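Local coordinates for amidohydrolase 3 domain-containing protein (Pyrococcus furiosus, PDB 3ICJ), which is of unknown function but binds two zinc ions and probably hydrolyses carbon-nitrogen bonds other than peptide bonds, at residues A[347-351]-A[352-356]; A[407-411]-A[412-416]; A[473-477]-A[478-482]; A[444-447]-A[448-452]; A[267-270]-A[271-275]. One frame throughout, in Å; residues are numbered along the deposited sequence.

Contact 1. Residues A[347-351]-A[352-356]; sequences VHAIG and DKAVD. With ZN (zinc ion), chain C.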
loop_
_atom_site.group_PDB
_atom_site.type_symbol
_atom_site.label_atom_id
_atom_site.label_comp_id
_atom_site.label_asym_id
_atom_site.label_seq_id
_atom_site.Cartn_x
_atom_site.Cartn_y
_atom_site.Cartn_z
ATOM N N VAL A 347 -8.103 -5.494 -8.233
ATOM C CA VAL A 347 -9.457 -5.362 -7.743
ATOM C C VAL A 347 -9.490 -5.581 -6.221
ATOM O O VAL A 347 -9.198 -6.670 -5.744
ATOM C CB VAL A 347 -10.374 -6.387 -8.462
ATOM C CG1 VAL A 347 -11.728 -6.423 -7.864
ATOM C CG2 VAL A 347 -10.458 -6.085 -9.969
ATOM N N HIS A 348 -9.838 -4.538 -5.477
ATOM C CA HIS A 348 -10.074 -4.616 -4.016
ATOM C C HIS A 348 -11.330 -5.465 -3.734
ATOM O O HIS A 348 -12.425 -5.144 -4.182
ATOM C CB HIS A 348 -10.199 -3.172 -3.469
ATOM C CG HIS A 348 -10.864 -3.034 -2.125
ATOM N ND1 HIS A 348 -10.285 -2.335 -1.086
ATOM C CD2 HIS A 348 -12.087 -3.416 -1.675
ATOM C CE1 HIS A 348 -11.109 -2.317 -0.051
ATOM N NE2 HIS A 348 -12.203 -2.979 -0.378
ATOM N N ALA A 349 -11.144 -6.581 -3.037
ATOM C CA ALA A 349 -12.255 -7.419 -2.582
ATOM C C ALA A 349 -11.972 -7.934 -1.179
ATOM O O ALA A 349 -11.037 -8.707 -0.965
ATOM C CB ALA A 349 -12.486 -8.571 -3.525
ATOM N N ILE A 350 -12.802 -7.518 -0.237
ATOM C CA ILE A 350 -12.614 -7.849 1.182
ATOM C C ILE A 350 -13.600 -8.914 1.648
ATOM O O ILE A 350 -13.192 -9.962 2.177
ATOM C CB ILE A 350 -12.614 -6.557 2.054
ATOM C CG1 ILE A 350 -11.332 -5.767 1.748
ATOM C CG2 ILE A 350 -12.785 -6.867 3.585
ATOM C CD1 ILE A 350 -11.032 -4.572 2.706
ATOM N N GLY A 351 -14.889 -8.669 1.419
ATOM C CA GLY A 351 -15.929 -9.615 1.807
ATOM C C GLY A 351 -15.921 -10.850 0.920
ATOM O O GLY A 351 -15.453 -10.793 -0.215
ATOM N N ASP A 352 -16.445 -11.963 1.424
ATOM C CA ASP A 352 -16.443 -13.220 0.651
ATOM C C ASP A 352 -17.235 -13.134 -0.654
ATOM O O ASP A 352 -16.863 -13.748 -1.663
ATOM C CB ASP A 352 -16.899 -14.396 1.495
ATOM C CG ASP A 352 -18.376 -14.346 1.819
ATOM O OD1 ASP A 352 -18.832 -13.403 2.505
ATOM O OD2 ASP A 352 -19.097 -15.266 1.392
ATOM N N LYS A 353 -18.300 -12.340 -0.649
ATOM C CA LYS A 353 -19.107 -12.160 -1.850
ATOM C C LYS A 353 -18.422 -11.223 -2.852
ATOM O O LYS A 353 -18.531 -11.412 -4.063
ATOM C CB LYS A 353 -20.515 -11.662 -1.511
ATOM C CG LYS A 353 -21.466 -11.653 -2.728
ATOM C CD LYS A 353 -22.836 -11.173 -2.375
ATOM C CE LYS A 353 -23.723 -11.145 -3.614
ATOM N NZ LYS A 353 -24.963 -10.385 -3.337
ATOM N N ALA A 354 -17.702 -10.223 -2.347
ATOM C CA ALA A 354 -16.883 -9.379 -3.213
ATOM C C ALA A 354 -15.867 -10.207 -3.981
ATOM O O ALA A 354 -15.637 -9.956 -5.170
ATOM C CB ALA A 354 -16.194 -8.347 -2.416
ATOM N N VAL A 355 -15.291 -11.202 -3.300
ATOM C CA VAL A 355 -14.327 -12.131 -3.897
ATOM C C VAL A 355 -14.958 -12.926 -5.054
ATOM O O VAL A 355 -14.326 -13.106 -6.093
ATOM C CB VAL A 355 -13.684 -13.073 -2.838
ATOM C CG1 VAL A 355 -12.918 -14.182 -3.502
ATOM C CG2 VAL A 355 -12.736 -12.300 -1.929
ATOM N N ASP A 356 -16.201 -13.368 -4.867
ATOM C CA ASP A 356 -17.005 -13.992 -5.923
ATOM C C ASP A 356 -17.196 -13.083 -7.133
ATOM O O ASP A 356 -17.051 -13.548 -8.258
ATOM C CB ASP A 356 -18.378 -14.370 -5.394
ATOM C CG ASP A 356 -18.364 -15.641 -4.555
ATOM O OD1 ASP A 356 -17.474 -16.503 -4.726
ATOM O OD2 ASP A 356 -19.271 -15.773 -3.717
HETATM ZN ZN ZN C . -8.349 -1.577 -0.703
#

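Contact 2. Residues A[407-411]-A[412-416]; sequences NRVGE and ERAKW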
loop_
_atom_site.group_PDB
_atom_site.type_symbol
_atom_site.label_atom_id
_atom_site.label_comp_id
_atom_site.label_asym_id
_atom_site.label_seq_id
_atom_site.Cartn_x
_atom_site.Cartn_y
_atom_site.Cartn_z
ATOM N N ASN A 407 -16.318 -10.439 15.978
ATOM C CA ASN A 407 -17.512 -9.632 16.202
ATOM C C ASN A 407 -18.297 -9.352 14.916
ATOM O O ASN A 407 -19.520 -9.417 14.934
ATOM C CB ASN A 407 -17.199 -8.308 16.919
ATOM C CG ASN A 407 -16.728 -8.505 18.346
ATOM O OD1 ASN A 407 -16.891 -9.580 18.929
ATOM N ND2 ASN A 407 -16.129 -7.461 18.913
ATOM N N ARG A 408 -17.594 -9.068 13.817
ATOM C CA ARG A 408 -18.247 -8.744 12.527
ATOM C C ARG A 408 -18.883 -9.934 11.833
ATOM O O ARG A 408 -19.973 -9.815 11.272
ATOM C CB ARG A 408 -17.257 -8.098 11.538
ATOM C CG ARG A 408 -16.708 -6.750 11.971
ATOM C CD ARG A 408 -17.776 -5.649 11.898
ATOM N NE ARG A 408 -17.178 -4.346 12.159
ATOM C CZ ARG A 408 -16.957 -3.852 13.379
ATOM N NH1 ARG A 408 -16.392 -2.659 13.518
ATOM N NH2 ARG A 408 -17.279 -4.558 14.460
ATOM N N VAL A 409 -18.194 -11.073 11.852
ATOM C CA VAL A 409 -18.570 -12.193 11.007
ATOM C C VAL A 409 -18.825 -13.506 11.752
ATOM O O VAL A 409 -19.299 -14.466 11.160
ATOM C CB VAL A 409 -17.549 -12.410 9.831
ATOM C CG1 VAL A 409 -17.409 -11.144 8.992
ATOM C CG2 VAL A 409 -16.187 -12.930 10.332
ATOM N N GLY A 410 -18.537 -13.545 13.050
ATOM C CA GLY A 410 -18.824 -14.735 13.846
ATOM C C GLY A 410 -17.680 -15.730 13.772
ATOM O O GLY A 410 -16.815 -15.624 12.905
ATOM N N GLU A 411 -17.698 -16.699 14.680
ATOM C CA GLU A 411 -16.669 -17.729 14.795
ATOM C C GLU A 411 -16.471 -18.582 13.534
ATOM O O GLU A 411 -15.328 -18.900 13.191
ATOM C CB GLU A 411 -16.955 -18.649 16.009
ATOM C CG GLU A 411 -17.187 -17.894 17.315
ATOM C CD GLU A 411 -17.119 -18.770 18.566
ATOM O OE1 GLU A 411 -16.976 -20.006 18.446
ATOM O OE2 GLU A 411 -17.215 -18.207 19.676
ATOM N N GLU A 412 -17.561 -18.944 12.851
ATOM C CA GLU A 412 -17.457 -19.812 11.663
ATOM C C GLU A 412 -16.831 -19.072 10.476
ATOM O O GLU A 412 -15.906 -19.579 9.844
ATOM C CB GLU A 412 -18.812 -20.426 11.268
ATOM C CG GLU A 412 -19.398 -21.438 12.263
ATOM C CD GLU A 412 -18.448 -22.582 12.625
ATOM O OE1 GLU A 412 -17.817 -23.174 11.718
ATOM O OE2 GLU A 412 -18.343 -22.893 13.831
ATOM N N ARG A 413 -17.299 -17.854 10.196
ATOM C CA ARG A 413 -16.777 -17.105 9.046
ATOM C C ARG A 413 -15.391 -16.513 9.321
ATOM O O ARG A 413 -14.666 -16.175 8.398
ATOM C CB ARG A 413 -17.765 -16.017 8.619
ATOM C CG ARG A 413 -19.104 -16.567 8.144
ATOM C CD ARG A 413 -19.954 -15.463 7.557
ATOM N NE ARG A 413 -20.452 -14.551 8.593
ATOM C CZ ARG A 413 -21.263 -13.534 8.339
ATOM N NH1 ARG A 413 -21.655 -13.314 7.086
ATOM N NH2 ARG A 413 -21.693 -12.744 9.324
ATOM N N ALA A 414 -15.020 -16.413 10.596
ATOM C CA ALA A 414 -13.670 -15.969 10.988
ATOM C C ALA A 414 -12.590 -16.948 10.522
ATOM O O ALA A 414 -11.422 -16.570 10.351
ATOM C CB ALA A 414 -13.608 -15.780 12.489
ATOM N N LYS A 415 -12.984 -18.202 10.291
ATOM C CA LYS A 415 -12.104 -19.194 9.665
ATOM C C LYS A 415 -11.692 -18.827 8.222
ATOM O O LYS A 415 -10.674 -19.304 7.710
ATOM C CB LYS A 415 -12.758 -20.585 9.690
ATOM C CG LYS A 415 -12.944 -21.192 11.110
ATOM C CD LYS A 415 -13.831 -22.440 11.050
ATOM C CE LYS A 415 -14.069 -22.999 12.459
ATOM N NZ LYS A 415 -15.179 -23.982 12.447
ATOM N N TRP A 416 -12.473 -17.968 7.584
ATOM C CA TRP A 416 -12.159 -17.511 6.230
ATOM C C TRP A 416 -11.102 -16.410 6.202
ATOM O O TRP A 416 -10.576 -16.077 5.139
ATOM C CB TRP A 416 -13.432 -16.985 5.544
ATOM C CG TRP A 416 -14.577 -17.998 5.422
ATOM C CD1 TRP A 416 -14.495 -19.364 5.512
ATOM C CD2 TRP A 416 -15.959 -17.698 5.140
ATOM N NE1 TRP A 416 -15.742 -19.927 5.331
ATOM C CE2 TRP A 416 -16.655 -18.930 5.090
ATOM C CE3 TRP A 416 -16.673 -16.504 4.916
ATOM C CZ2 TRP A 416 -18.039 -19.010 4.835
ATOM C CZ3 TRP A 416 -18.056 -16.584 4.659
ATOM C CH2 TRP A 416 -18.719 -17.833 4.629
HETATM O O HOH W 1 -19.836 -16.850 11.453
#

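Contact 3. Residues A[473-477]-A[478-482]; sequences GSAQV and TLAED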
loop_
_atom_site.group_PDB
_atom_site.type_symbol
_atom_site.label_atom_id
_atom_site.label_comp_id
_atom_site.label_asym_id
_atom_site.label_seq_id
_atom_site.Cartn_x
_atom_site.Cartn_y
_atom_site.Cartn_z
ATOM N N GLY A 473 7.540 -12.690 -3.761
ATOM C CA GLY A 473 6.096 -12.919 -3.791
ATOM C C GLY A 473 5.402 -11.674 -4.310
ATOM O O GLY A 473 4.663 -11.711 -5.294
ATOM N N SER A 474 5.695 -10.556 -3.652
ATOM C CA SER A 474 5.230 -9.252 -4.065
ATOM C C SER A 474 5.593 -8.890 -5.510
ATOM O O SER A 474 4.748 -8.381 -6.249
ATOM C CB SER A 474 5.781 -8.212 -3.111
ATOM O OG SER A 474 5.026 -8.187 -1.913
ATOM N N ALA A 475 6.832 -9.166 -5.905
ATOM C CA ALA A 475 7.279 -8.922 -7.269
ATOM C C ALA A 475 6.443 -9.673 -8.289
ATOM O O ALA A 475 6.011 -9.096 -9.289
ATOM C CB ALA A 475 8.756 -9.283 -7.422
ATOM N N GLN A 476 6.191 -10.957 -8.025
ATOM C CA GLN A 476 5.377 -11.786 -8.935
ATOM C C GLN A 476 3.951 -11.309 -9.027
ATOM O O GLN A 476 3.363 -11.329 -10.092
ATOM C CB GLN A 476 5.423 -13.258 -8.543
ATOM C CG GLN A 476 6.780 -13.848 -8.827
ATOM C CD GLN A 476 6.696 -15.248 -9.326
ATOM O OE1 GLN A 476 6.595 -16.202 -8.542
ATOM N NE2 GLN A 476 6.742 -15.398 -10.647
ATOM N N VAL A 477 3.427 -10.835 -7.904
ATOM C CA VAL A 477 2.069 -10.335 -7.815
ATOM C C VAL A 477 1.931 -9.026 -8.602
ATOM O O VAL A 477 0.870 -8.744 -9.161
ATOM C CB VAL A 477 1.651 -10.270 -6.320
ATOM C CG1 VAL A 477 0.553 -9.279 -6.052
ATOM C CG2 VAL A 477 1.243 -11.682 -5.889
ATOM N N THR A 478 3.041 -8.279 -8.699
ATOM C CA THR A 478 3.116 -7.016 -9.438
ATOM C C THR A 478 3.724 -7.187 -10.867
ATOM O O THR A 478 4.127 -6.208 -11.503
ATOM C CB THR A 478 3.891 -5.962 -8.576
ATOM O OG1 THR A 478 3.447 -6.059 -7.197
ATOM C CG2 THR A 478 3.626 -4.526 -9.044
ATOM N N LEU A 479 3.795 -8.434 -11.352
ATOM C CA LEU A 479 4.288 -8.756 -12.705
ATOM C C LEU A 479 5.674 -8.177 -13.021
ATOM O O LEU A 479 5.928 -7.716 -14.139
ATOM C CB LEU A 479 3.268 -8.336 -13.768
ATOM C CG LEU A 479 1.819 -8.850 -13.607
ATOM C CD1 LEU A 479 0.956 -8.265 -14.738
ATOM C CD2 LEU A 479 1.741 -10.413 -13.633
ATOM N N ALA A 480 6.552 -8.231 -12.018
ATOM C CA ALA A 480 7.901 -7.658 -12.051
ATOM C C ALA A 480 8.893 -8.799 -11.942
ATOM O O ALA A 480 9.352 -9.138 -10.844
ATOM C CB ALA A 480 8.071 -6.710 -10.877
ATOM N N GLU A 481 9.210 -9.397 -13.083
ATOM C CA GLU A 481 9.864 -10.710 -13.131
ATOM C C GLU A 481 11.356 -10.682 -12.767
ATOM O O GLU A 481 11.940 -11.718 -12.432
ATOM C CB GLU A 481 9.670 -11.361 -14.518
ATOM C CG GLU A 481 8.194 -11.520 -14.985
ATOM C CD GLU A 481 7.301 -12.344 -14.030
ATOM O OE1 GLU A 481 7.793 -13.291 -13.360
ATOM O OE2 GLU A 481 6.083 -12.038 -13.968
ATOM N N ASP A 482 11.958 -9.501 -12.842
ATOM C CA ASP A 482 13.385 -9.323 -12.526
ATOM C C ASP A 482 13.620 -8.658 -11.158
ATOM O O ASP A 482 14.693 -8.111 -10.905
ATOM C CB ASP A 482 14.084 -8.559 -13.659
ATOM C CG ASP A 482 13.526 -7.158 -13.872
ATOM O OD1 ASP A 482 12.429 -6.816 -13.355
ATOM O OD2 ASP A 482 14.201 -6.392 -14.584
HETATM O O HOH W 2 4.177 -13.051 -11.997
#

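Contact 4. Residues A[444-447]-A[448-452]; sequences VSID and AAVNR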
loop_
_atom_site.group_PDB
_atom_site.type_symbol
_atom_site.label_atom_id
_atom_site.label_comp_id
_atom_site.label_asym_id
_atom_site.label_seq_id
_atom_site.Cartn_x
_atom_site.Cartn_y
_atom_site.Cartn_z
ATOM N N VAL A 444 7.507 -5.514 11.128
ATOM C CA VAL A 444 6.324 -5.534 11.977
ATOM C C VAL A 444 5.226 -6.395 11.317
ATOM O O VAL A 444 4.520 -7.121 12.005
ATOM C CB VAL A 444 5.860 -4.058 12.314
ATOM C CG1 VAL A 444 4.508 -4.010 13.014
ATOM C CG2 VAL A 444 6.919 -3.340 13.171
ATOM N N SER A 445 5.106 -6.339 9.987
ATOM C CA SER A 445 4.183 -7.206 9.253
ATOM C C SER A 445 4.671 -8.666 9.123
ATOM O O SER A 445 3.859 -9.581 9.078
ATOM C CB SER A 445 3.863 -6.646 7.856
ATOM O OG SER A 445 2.974 -5.546 7.948
ATOM N N ILE A 446 5.987 -8.866 9.037
ATOM C CA ILE A 446 6.588 -10.207 9.022
ATOM C C ILE A 446 6.285 -10.949 10.342
ATOM O O ILE A 446 5.898 -12.132 10.327
ATOM C CB ILE A 446 8.120 -10.130 8.745
ATOM C CG1 ILE A 446 8.366 -9.891 7.255
ATOM C CG2 ILE A 446 8.864 -11.438 9.151
ATOM C CD1 ILE A 446 9.715 -9.388 7.006
ATOM N N ASP A 447 6.447 -10.235 11.459
ATOM C CA ASP A 447 6.142 -10.732 12.805
ATOM C C ASP A 447 4.701 -11.225 12.898
ATOM O O ASP A 447 4.428 -12.282 13.467
ATOM C CB ASP A 447 6.353 -9.596 13.811
ATOM C CG ASP A 447 6.586 -10.090 15.212
ATOM O OD1 ASP A 447 7.771 -10.148 15.622
ATOM O OD2 ASP A 447 5.596 -10.414 15.904
ATOM N N ALA A 448 3.787 -10.435 12.341
ATOM C CA ALA A 448 2.365 -10.776 12.279
ATOM C C ALA A 448 2.077 -12.064 11.482
ATOM O O ALA A 448 1.295 -12.924 11.912
ATOM C CB ALA A 448 1.582 -9.602 11.696
ATOM N N ALA A 449 2.709 -12.193 10.322
ATOM C CA ALA A 449 2.468 -13.340 9.429
ATOM C C ALA A 449 2.994 -14.663 9.993
ATOM O O ALA A 449 2.469 -15.754 9.707
ATOM C CB ALA A 449 3.103 -13.067 8.067
ATOM N N VAL A 450 4.050 -14.548 10.786
ATOM C CA VAL A 450 4.728 -15.677 11.388
ATOM C C VAL A 450 4.110 -16.076 12.731
ATOM O O VAL A 450 3.916 -17.263 13.000
ATOM C CB VAL A 450 6.250 -15.382 11.553
ATOM C CG1 VAL A 450 6.963 -16.535 12.269
ATOM C CG2 VAL A 450 6.885 -15.104 10.176
ATOM N N ASN A 451 3.777 -15.084 13.549
ATOM C CA ASN A 451 3.369 -15.329 14.937
ATOM C C ASN A 451 1.881 -15.260 15.233
ATOM O O ASN A 451 1.428 -15.855 16.214
ATOM C CB ASN A 451 4.128 -14.394 15.896
ATOM C CG ASN A 451 5.629 -14.549 15.789
ATOM O OD1 ASN A 451 6.134 -15.663 15.659
ATOM N ND2 ASN A 451 6.354 -13.429 15.840
ATOM N N ARG A 452 1.132 -14.519 14.416
ATOM C CA ARG A 452 -0.288 -14.242 14.695
ATOM C C ARG A 452 -1.248 -14.950 13.720
ATOM O O ARG A 452 -0.866 -15.318 12.621
ATOM C CB ARG A 452 -0.568 -12.723 14.703
ATOM C CG ARG A 452 0.123 -11.922 15.842
ATOM C CD ARG A 452 -0.494 -12.199 17.241
ATOM N NE ARG A 452 -1.954 -12.022 17.263
ATOM C CZ ARG A 452 -2.580 -10.880 17.547
ATOM N NH1 ARG A 452 -1.891 -9.777 17.846
ATOM N NH2 ARG A 452 -3.905 -10.833 17.540
#

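Contact 5. Residues A[267-270]-A[271-275]; sequences AYLS and PELLD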
loop_
_atom_site.group_PDB
_atom_site.type_symbol
_atom_site.label_atom_id
_atom_site.label_comp_id
_atom_site.label_asym_id
_atom_site.label_seq_id
_atom_site.Cartn_x
_atom_site.Cartn_y
_atom_site.Cartn_z
ATOM N N ALA A 267 2.727 1.819 -10.973
ATOM C CA ALA A 267 1.547 2.656 -10.760
ATOM C C ALA A 267 0.290 1.970 -11.267
ATOM O O ALA A 267 0.244 1.531 -12.418
ATOM C CB ALA A 267 1.744 4.030 -11.447
ATOM N N TYR A 268 -0.703 1.833 -10.394
ATOM C CA TYR A 268 -2.004 1.275 -10.785
ATOM C C TYR A 268 -2.985 2.437 -10.735
ATOM O O TYR A 268 -3.358 2.904 -9.655
ATOM C CB TYR A 268 -2.442 0.136 -9.854
ATOM C CG TYR A 268 -1.783 -1.197 -10.180
ATOM C CD1 TYR A 268 -0.415 -1.387 -9.984
ATOM C CD2 TYR A 268 -2.524 -2.252 -10.692
ATOM C CE1 TYR A 268 0.204 -2.600 -10.273
ATOM C CE2 TYR A 268 -1.916 -3.486 -11.007
ATOM C CZ TYR A 268 -0.549 -3.645 -10.790
ATOM O OH TYR A 268 0.063 -4.826 -11.093
ATOM N N LEU A 269 -3.381 2.896 -11.917
ATOM C CA LEU A 269 -4.095 4.171 -12.083
ATOM C C LEU A 269 -5.569 4.053 -11.744
ATOM O O LEU A 269 -6.153 2.983 -11.903
ATOM C CB LEU A 269 -3.967 4.658 -13.540
ATOM C CG LEU A 269 -2.590 4.781 -14.214
ATOM C CD1 LEU A 269 -2.661 5.557 -15.532
ATOM C CD2 LEU A 269 -1.624 5.432 -13.297
ATOM N N SER A 270 -6.179 5.146 -11.280
ATOM C CA SER A 270 -7.637 5.203 -11.215
ATOM C C SER A 270 -8.218 5.155 -12.649
ATOM O O SER A 270 -7.588 5.672 -13.601
ATOM C CB SER A 270 -8.111 6.443 -10.446
ATOM O OG SER A 270 -8.200 7.573 -11.283
ATOM N N PRO A 271 -9.409 4.502 -12.825
ATOM C CA PRO A 271 -10.023 4.294 -14.149
ATOM C C PRO A 271 -10.416 5.569 -14.911
ATOM O O PRO A 271 -10.582 5.516 -16.128
ATOM C CB PRO A 271 -11.280 3.440 -13.840
ATOM C CG PRO A 271 -11.536 3.625 -12.359
ATOM C CD PRO A 271 -10.165 3.772 -11.775
ATOM N N GLU A 272 -10.557 6.689 -14.200
ATOM C CA GLU A 272 -10.761 8.014 -14.806
ATOM C C GLU A 272 -9.658 8.398 -15.776
ATOM O O GLU A 272 -9.894 9.147 -16.693
ATOM C CB GLU A 272 -10.844 9.101 -13.735
ATOM C CG GLU A 272 -12.150 9.104 -12.946
ATOM C CD GLU A 272 -12.134 8.122 -11.784
ATOM O OE1 GLU A 272 -11.033 7.867 -11.232
ATOM O OE2 GLU A 272 -13.221 7.607 -11.430
ATOM N N LEU A 273 -8.448 7.898 -15.550
ATOM C CA LEU A 273 -7.317 8.172 -16.430
ATOM C C LEU A 273 -7.332 7.428 -17.774
ATOM O O LEU A 273 -6.566 7.793 -18.655
ATOM C CB LEU A 273 -5.975 7.917 -15.708
ATOM C CG LEU A 273 -5.610 9.074 -14.766
ATOM C CD1 LEU A 273 -4.541 8.644 -13.772
ATOM C CD2 LEU A 273 -5.116 10.245 -15.608
ATOM N N LEU A 274 -8.174 6.404 -17.930
ATOM C CA LEU A 274 -8.256 5.648 -19.202
ATOM C C LEU A 274 -8.579 6.472 -20.454
ATOM O O LEU A 274 -8.026 6.191 -21.525
ATOM C CB LEU A 274 -9.214 4.461 -19.105
ATOM C CG LEU A 274 -8.723 3.288 -18.249
ATOM C CD1 LEU A 274 -9.907 2.436 -17.806
ATOM C CD2 LEU A 274 -7.678 2.458 -18.975
ATOM N N ASP A 275 -9.460 7.474 -20.329
ATOM C CA ASP A 275 -9.763 8.357 -21.447
ATOM C C ASP A 275 -8.510 9.015 -22.056
ATOM O O ASP A 275 -8.344 8.999 -23.272
ATOM C CB ASP A 275 -10.758 9.455 -21.057
ATOM C CG ASP A 275 -12.176 8.945 -20.824
ATOM O OD1 ASP A 275 -12.541 7.811 -21.204
ATOM O OD2 ASP A 275 -12.946 9.723 -20.241
#

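Contact 1. Residues A[347-351]-A[352-356]
V355 turns CG1 away from its own backbone N (chi1 169°), which swings CG2 back beside that N and against A349. V355 CG2 lies 4.1 Å from A349 CB and 3.5 Å from G351 O. A354 CB meets A349 CB at 3.9 Å. The two methyl contacts press the end of strand 346-349 onto the first turn of helix 352-365. G351 is the N-cap. Its O accepts from V355 N at 3.1 Å, the first bond of the helix. The D352 carboxylate is held by S311 and R378. On the strand, H348 starts away from the helix. H348 ND1 binds zinc at 2.1 Å, an ion shared with H373 and the carboxylated K296, while H348 NE2 is hydrogen-bonded to G301 O. With both nitrogens engaged, the ring rotation is probably fixed. A strand end that carries a metal ligand is a feature of amidohydrolase barrels. Here three things set that end: the bond from V355 N to G351 O, the methyl contacts of A349, and the grip of the D300 carboxylate on the backbone N-H groups of I350 and G351.

Contact 2. Residues A[407-411]-A[412-416]
R413 folds its side chain back onto V409, and this is the tight part of the contact. R413 NE donates to V409 O at 2.8 Å, with an N-H...O angle of 160°. The bond lies on a lone pair in the carbonyl plane, and V409 O sits at the edge of the guanidinium. R413 chi3 (-71°) makes the bend that brings NE there. V409 CB packs on R413 CB at 3.8 Å. V409 CG2 lies 3.7 Å from A414 N. A water donates to V409 O and accepts from R413 N, so side chain and water stand in for the usual backbone bond. The break coincides with G410, whose positive phi (86°) would jam a CB against the preceding carbonyl. G410 O still accepts from A414 N at 3.0 Å. The outer side is looser. E411 is extended and exposed, and exposed E412 and K415 pair through a salt bridge, K415 NZ to E412 OE1, 2.9 Å. Inward, R413 NH1 and NH2 are taken up by E312 O, P313 O and T315 OG1, and V409 rests on L303. The segment lies toward the end of helix 405-413, in the connection between parallel strands 391-394 and 429-431.

Contact 3. Residues A[473-477]-A[478-482]
Helix 463-477 ends here in a Schellman motif: A480 N bonds back to A475 O at 2.9 Å, L479 N bonds to Q476 O at 3.2 Å, and L479 takes positive phi (53°) as the C-prime residue. The L479 bond reaches its carbonyl from well above the plane, not on a lone pair. T478 adds a second closure. Its OG1 lies beside its own backbone N, opposite the carbonyl carbon (chi1 -42°), and from there it donates to S474 O at 2.8 Å. T478 N donates to the same oxygen at 3.0 Å, and the two donors come from opposite faces of the carbonyl plane. T478 N also has a weak bond to A475 O. A475 CB and A480 CB touch loosely at 4.4 Å. On the exposed side the Q476 and E481 side chains cross at about a right angle, with Q476 NE2 3.6 Å from E481 OE1. A water joins Q476 O to E481 OE2. Inward, T478 and A480 lie on F98 and F266 of the barrel strands, and S474 OG is bonded to F98 O. The carbonyls of S474, A475 and Q476 thus all find donors from the turn itself, while R391 and W293 take V477 O and T478 O. The polar backbone of this largely buried helix end is met partly from within and partly by neighbouring side chains.

Contact 4. Residues A[444-447]-A[448-452]
D447 and N451 meet one turn apart on the outer side of helix 442-451. N451 N donates to D447 O at 2.9 Å. N451 ND2 also approaches D447 OD2, at 3.1 Å, but this side-chain bond is doubtful because D447 has two conformers. D447 OD2 lies close to the N451 amide plane, while ND2 stands above the carboxylate, and the two planes are turned 75° apart. D447 places CG on the far side from its backbone N (chi1 -158°), which carries OD2 toward N451. Further backbone donors are satisfied along the helix. A449 N bonds to S445 O at 3.1 Å and V450 N to I446 O at 3.1 Å. R452 N closes the series on A448 O. A448 N reaches V444 O only weakly, at 3.4 Å. A449 has a further backbone bond with V461. V450 CG2 is pressed close to I446 O, 3.1 Å away, while I446 CG2 and V450 CG2 touch at 4.3 Å. These two side chains pack against helix 463-477, I446 on L467 and V450 on A466. A448 faces V400 of helix 398-401. Apolar inner side and polar outer side mark an amphipathic alpha-helix, held on one flank by the helix that follows it in the chain.

Contact 5. Residues A[267-270]-A[271-275]
L273 reaches back onto L269, the last residue of strand 264-269. Its CB lies 3.5 Å from S270 O and 4.1 Å from L269 CD1. CG passes 4.1 Å from S270 O. CD1 then meets L269 CD1 and L269 CB, both at 4.0 Å. The two leucines cross at about a right angle. L273 CG sits opposite its carbonyl carbon (chi1 -78°), which sends the tip toward the strand end. This is a strand-to-helix turn of the barrel, with strand 264-269 leading to helix 274-280, and both leucines also pack on L249 of helix 246-257. The backbone binds the turn too: L273 N donates to S270 O at 3.1 Å, from above the carbonyl plane. On the exposed side, the bend of E272 at chi2 (84°) brings OE1 back to S270. S270 OG donates to E272 OE1 at 2.8 Å, a doubtful bond because S270 has two conformers. P271 touches L297.

In the fold
Contacts 1 and 5 are both strand-to-helix turns of the barrel, and contact 1 alone carries a zinc ligand. Contacts 1 and 3 are mostly buried; contacts 2, 4 and 5 are partly exposed. Chemistry follows place: apolar and metal-linked inside, a salt bridge and an amide-carboxylate pair outside. Contact 3 ends a helix by capping its carbonyls, and contact 4 is regular helix. In contact 2 an arginine side chain and a water take the carbonyl where the helix is irregular. Two pairs touch: D352 CG lies 3.6 Å from W416 CZ3 (contacts 1 and 2), and T478 CA 4.1 Å from Y268 OH (contacts 3 and 5). Contacts 4 and 3 sit on consecutive helices.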